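Local structure of lysyl oxidase (1W7C) at residues Asn120-Val131 with Ala622-Phe633. The protein probably oxidises primary amines, including peptidyl lysine, to aldehydes as a copper- and topaquinone-dependent amine oxidase. Residues are numbered along the deposited sequence; the frame is centred on the assembly and turned at random.
Sequences NTNGKSKLPFEV and ALYDPPVNFNAF. With CA (calcium ion), chain E.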
loop_
_atom_site.group_PDB
_atom_site.type_symbol
_atom_site.label_atom_id
_atom_site.label_comp_id
_atom_site.label_asym_id
_atom_site.label_seq_id
_atom_site.Cartn_x
_atom_site.Cartn_y
_atom_site.Cartn_z
ATOM N N ASN A 120 -9.708 -2.333 34.170
ATOM C CA ASN A 120 -9.032 -1.081 34.445
ATOM C C ASN A 120 -7.751 -1.359 35.174
ATOM O O ASN A 120 -7.767 -1.901 36.284
ATOM C CB ASN A 120 -9.922 -0.162 35.266
ATOM C CG ASN A 120 -11.103 0.355 34.466
ATOM O OD1 ASN A 120 -11.024 0.471 33.242
ATOM N ND2 ASN A 120 -12.220 0.660 35.159
ATOM N N THR A 121 -6.619 -1.006 34.569
ATOM C CA THR A 121 -5.344 -1.256 35.180
ATOM C C THR A 121 -5.155 -0.496 36.482
ATOM O O THR A 121 -4.379 -0.914 37.334
ATOM C CB THR A 121 -4.172 -0.915 34.248
ATOM O OG1 THR A 121 -4.209 0.469 33.908
ATOM C CG2 THR A 121 -4.201 -1.703 32.954
ATOM N N ASN A 122 -5.890 0.590 36.664
ATOM C CA ASN A 122 -5.747 1.391 37.878
ATOM C C ASN A 122 -6.575 0.858 39.050
ATOM O O ASN A 122 -6.534 1.412 40.139
ATOM C CB ASN A 122 -6.034 2.875 37.599
ATOM C CG ASN A 122 -7.526 3.218 37.542
ATOM O OD1 ASN A 122 -8.382 2.351 37.556
ATOM N ND2 ASN A 122 -7.817 4.502 37.451
ATOM N N GLY A 123 -7.279 -0.244 38.819
ATOM C CA GLY A 123 -8.021 -0.963 39.846
ATOM C C GLY A 123 -9.270 -0.287 40.379
ATOM O O GLY A 123 -9.821 -0.720 41.395
ATOM N N LYS A 124 -9.726 0.756 39.698
ATOM C CA LYS A 124 -10.846 1.564 40.166
ATOM C C LYS A 124 -12.065 1.411 39.266
ATOM O O LYS A 124 -11.947 1.394 38.043
ATOM C CB LYS A 124 -10.447 3.037 40.207
ATOM C CG LYS A 124 -9.316 3.315 41.176
ATOM C CD LYS A 124 -8.783 4.727 41.107
ATOM C CE LYS A 124 -7.579 4.875 41.981
ATOM N NZ LYS A 124 -7.007 6.229 41.877
ATOM N N SER A 125 -13.238 1.326 39.883
ATOM C CA SER A 125 -14.503 1.476 39.202
ATOM C C SER A 125 -14.945 2.923 39.086
ATOM O O SER A 125 -15.762 3.221 38.206
ATOM C CB SER A 125 -15.597 0.664 39.889
ATOM O OG SER A 125 -15.717 1.066 41.254
ATOM N N LYS A 126 -14.464 3.784 39.970
ATOM C CA LYS A 126 -14.899 5.161 40.058
ATOM C C LYS A 126 -13.873 6.094 39.371
ATOM O O LYS A 126 -12.670 6.042 39.644
ATOM C CB LYS A 126 -15.003 5.572 41.551
ATOM C CG LYS A 126 -16.122 4.825 42.285
ATOM C CD LYS A 126 -16.217 5.227 43.774
ATOM C CE LYS A 126 -17.322 4.503 44.512
ATOM N NZ LYS A 126 -17.080 3.055 44.622
ATOM N N LEU A 127 -14.407 6.970 38.528
ATOM C CA LEU A 127 -13.647 8.012 37.846
ATOM C C LEU A 127 -14.032 9.349 38.461
ATOM O O LEU A 127 -15.188 9.745 38.344
ATOM C CB LEU A 127 -13.971 7.983 36.349
ATOM C CG LEU A 127 -13.359 9.067 35.451
ATOM C CD1 LEU A 127 -11.895 8.748 35.220
ATOM C CD2 LEU A 127 -14.105 9.153 34.148
ATOM N N PRO A 128 -13.108 10.040 39.135
ATOM C CA PRO A 128 -13.450 11.305 39.802
ATOM C C PRO A 128 -14.000 12.365 38.844
ATOM O O PRO A 128 -13.566 12.473 37.690
ATOM C CB PRO A 128 -12.108 11.757 40.372
ATOM C CG PRO A 128 -11.337 10.526 40.544
ATOM C CD PRO A 128 -11.694 9.663 39.360
ATOM N N PHE A 129 -14.895 13.205 39.354
ATOM C CA PHE A 129 -15.468 14.292 38.584
ATOM C C PHE A 129 -14.410 15.112 37.833
ATOM O O PHE A 129 -14.596 15.435 36.666
ATOM C CB PHE A 129 -16.263 15.224 39.511
ATOM C CG PHE A 129 -16.898 16.380 38.783
ATOM C CD1 PHE A 129 -18.116 16.218 38.133
ATOM C CD2 PHE A 129 -16.265 17.625 38.730
ATOM C CE1 PHE A 129 -18.685 17.251 37.465
ATOM C CE2 PHE A 129 -16.851 18.668 38.064
ATOM C CZ PHE A 129 -18.061 18.482 37.429
ATOM N N GLU A 130 -13.330 15.501 38.517
ATOM C CA GLU A 130 -12.330 16.376 37.897
ATOM C C GLU A 130 -11.764 15.825 36.594
ATOM O O GLU A 130 -11.441 16.614 35.723
ATOM C CB GLU A 130 -11.181 16.729 38.828
ATOM C CG GLU A 130 -11.560 17.633 40.004
ATOM C CD GLU A 130 -12.373 18.869 39.615
ATOM O OE1 GLU A 130 -13.355 19.177 40.307
ATOM O OE2 GLU A 130 -11.994 19.571 38.648
ATOM N N VAL A 131 -11.655 14.500 36.484
ATOM C CA VAL A 131 -11.099 13.834 35.300
ATOM C C VAL A 131 -12.207 13.062 34.560
ATOM O O VAL A 131 -11.962 12.109 33.825
ATOM C CB VAL A 131 -9.904 12.909 35.655
ATOM C CG1 VAL A 131 -8.728 13.705 36.156
ATOM C CG2 VAL A 131 -10.283 11.825 36.642
ATOM N N ALA A 622 -8.185 11.877 32.180
ATOM C CA ALA A 622 -7.510 11.328 33.357
ATOM C C ALA A 622 -6.024 11.193 33.043
ATOM O O ALA A 622 -5.508 10.116 32.725
ATOM C CB ALA A 622 -8.143 9.988 33.746
ATOM N N LEU A 623 -5.331 12.334 33.077
ATOM C CA LEU A 623 -4.050 12.456 32.400
ATOM C C LEU A 623 -2.948 11.594 33.012
ATOM O O LEU A 623 -2.084 11.109 32.297
ATOM C CB LEU A 623 -3.601 13.917 32.391
ATOM C CG LEU A 623 -4.501 14.935 31.675
ATOM C CD1 LEU A 623 -3.943 16.354 31.831
ATOM C CD2 LEU A 623 -4.727 14.569 30.188
ATOM N N TYR A 624 -2.970 11.432 34.336
ATOM C CA TYR A 624 -1.920 10.751 35.074
ATOM C C TYR A 624 -2.338 9.370 35.610
ATOM O O TYR A 624 -1.500 8.478 35.774
ATOM C CB TYR A 624 -1.355 11.659 36.193
ATOM C CG TYR A 624 -0.705 12.877 35.591
ATOM C CD1 TYR A 624 -1.430 14.060 35.422
ATOM C CD2 TYR A 624 0.578 12.823 35.093
ATOM C CE1 TYR A 624 -0.875 15.161 34.796
ATOM C CE2 TYR A 624 1.164 13.938 34.476
ATOM C CZ TYR A 624 0.433 15.106 34.336
ATOM O OH TYR A 624 0.982 16.195 33.686
ATOM N N ASP A 625 -3.631 9.212 35.890
ATOM C CA ASP A 625 -4.197 7.982 36.440
ATOM C C ASP A 625 -5.398 7.480 35.638
ATOM O O ASP A 625 -6.489 7.314 36.187
ATOM C CB ASP A 625 -4.587 8.201 37.924
ATOM C CG ASP A 625 -4.986 6.928 38.614
ATOM O OD1 ASP A 625 -5.738 6.999 39.609
ATOM O OD2 ASP A 625 -4.580 5.816 38.241
ATOM N N PRO A 626 -5.210 7.232 34.341
ATOM C CA PRO A 626 -6.320 6.746 33.520
ATOM C C PRO A 626 -6.791 5.359 33.924
ATOM O O PRO A 626 -6.004 4.579 34.466
ATOM C CB PRO A 626 -5.723 6.718 32.118
ATOM C CG PRO A 626 -4.280 6.461 32.357
ATOM C CD PRO A 626 -3.963 7.349 33.561
ATOM N N PRO A 627 -8.057 5.067 33.684
ATOM C CA PRO A 627 -8.574 3.711 33.884
ATOM C C PRO A 627 -7.670 2.638 33.315
ATOM O O PRO A 627 -7.376 1.664 34.039
ATOM C CB PRO A 627 -9.959 3.763 33.258
ATOM C CG PRO A 627 -10.390 5.171 33.481
ATOM C CD PRO A 627 -9.122 5.997 33.261
ATOM N N VAL A 628 -7.191 2.826 32.081
ATOM C CA VAL A 628 -6.199 1.943 31.491
ATOM C C VAL A 628 -4.936 2.733 31.165
ATOM O O VAL A 628 -4.962 3.695 30.361
ATOM C CB VAL A 628 -6.740 1.259 30.227
ATOM C CG1 VAL A 628 -5.596 0.537 29.488
ATOM C CG2 VAL A 628 -7.836 0.261 30.580
ATOM N N ASN A 629 -3.843 2.309 31.792
ATOM C CA ASN A 629 -2.515 2.708 31.394
ATOM C C ASN A 629 -1.916 1.512 30.675
ATOM O O ASN A 629 -1.637 0.501 31.294
ATOM C CB ASN A 629 -1.692 3.115 32.597
ATOM C CG ASN A 629 -0.306 3.621 32.202
ATOM O OD1 ASN A 629 0.245 3.194 31.179
ATOM N ND2 ASN A 629 0.265 4.516 33.006
ATOM N N PHE A 630 -1.770 1.631 29.357
ATOM C CA PHE A 630 -1.324 0.515 28.533
ATOM C C PHE A 630 0.013 -0.061 29.021
ATOM O O PHE A 630 0.265 -1.234 28.863
ATOM C CB PHE A 630 -1.230 0.956 27.086
ATOM C CG PHE A 630 -0.704 -0.101 26.145
ATOM C CD1 PHE A 630 -1.541 -1.092 25.674
ATOM C CD2 PHE A 630 0.629 -0.117 25.771
ATOM C CE1 PHE A 630 -1.092 -2.063 24.794
ATOM C CE2 PHE A 630 1.091 -1.095 24.882
ATOM C CZ PHE A 630 0.238 -2.078 24.432
ATOM N N ASN A 631 0.893 0.790 29.554
ATOM C CA ASN A 631 2.183 0.321 29.974
ATOM C C ASN A 631 2.103 -0.708 31.101
ATOM O O ASN A 631 3.039 -1.463 31.285
ATOM C CB ASN A 631 3.059 1.504 30.410
ATOM C CG ASN A 631 3.601 2.295 29.243
ATOM O OD1 ASN A 631 3.506 1.853 28.077
ATOM N ND2 ASN A 631 4.124 3.490 29.528
ATOM N N ALA A 632 0.973 -0.768 31.817
ATOM C CA ALA A 632 0.789 -1.776 32.854
ATOM C C ALA A 632 0.803 -3.196 32.266
ATOM O O ALA A 632 1.069 -4.170 32.973
ATOM C CB ALA A 632 -0.496 -1.529 33.624
ATOM N N PHE A 633 0.470 -3.334 30.972
ATOM C CA PHE A 633 0.464 -4.651 30.345
ATOM C C PHE A 633 1.883 -5.215 30.153
ATOM O O PHE A 633 2.055 -6.413 29.976
ATOM C CB PHE A 633 -0.122 -4.609 28.923
ATOM C CG PHE A 633 -1.559 -4.153 28.800
ATOM C CD1 PHE A 633 -2.319 -3.745 29.894
ATOM C CD2 PHE A 633 -2.156 -4.147 27.534
ATOM C CE1 PHE A 633 -3.661 -3.313 29.680
ATOM C CE2 PHE A 633 -3.471 -3.713 27.349
ATOM C CZ PHE A 633 -4.230 -3.339 28.444
HETATM CA CA CA E . 2.064 -8.654 30.680
HETATM O O HOH W 1 -0.061 -9.194 29.699
HETATM O O HOH W 2 0.512 -7.941 32.392
#
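The carbonyl oxygen of Pro627 is met by the head of a type I beta turn, Asn120 to Gly123: the backbone N of Asn122 donates to Pro627 O over 3.2 Å. The backbone N of Thr121 lies 2.8 Å from Pro627 O as well. The turn precedes strand 126-128 of a small antiparallel sheet that includes strand 96-103, probably part of the N2 domain, and rests against a long loop of the copper amine oxidase enzyme domain, between strands 602-606 and 642-654. Thr121 also receives a bond, its OG1 accepting from the backbone N of Asn629 at 2.8 Å in a nearly straight line (176°). With OG1 turned between its own backbone N and carbonyl carbon (chi1 61°), Thr121 CG2 is left to rest on Ala632 CB and meets the edge of the Phe633 ring, 3.7 Å from CE1. Asn122 closes an Asx turn, OD1 taking the backbone N of Lys124 from above the carbonyl plane, while ND2 makes a weak bond to Asp625 O. Without the amide, as with an alanine here, the Lys124 N-H would probably lose this acceptor and the turn be freer to shift against Asp625. From Lys124 an extended chain brings NZ to Asp625 OD1 at 2.7 Å, a salt bridge between two exposed side chains. Asn120 OD1 lies alongside Pro627 CB, and its ND2 binds Lys124 O as well as Glu99 of the sheet. Farther along, Leu127 CD1 touches Ala622 CB and Pro627 CG, and Val131 packs on Ala622. At the other end the loop enters a calcium site completed by Glu540, Asp635, Glu637 and two waters, where Phe633 O binds the calcium ion at 2.4 Å.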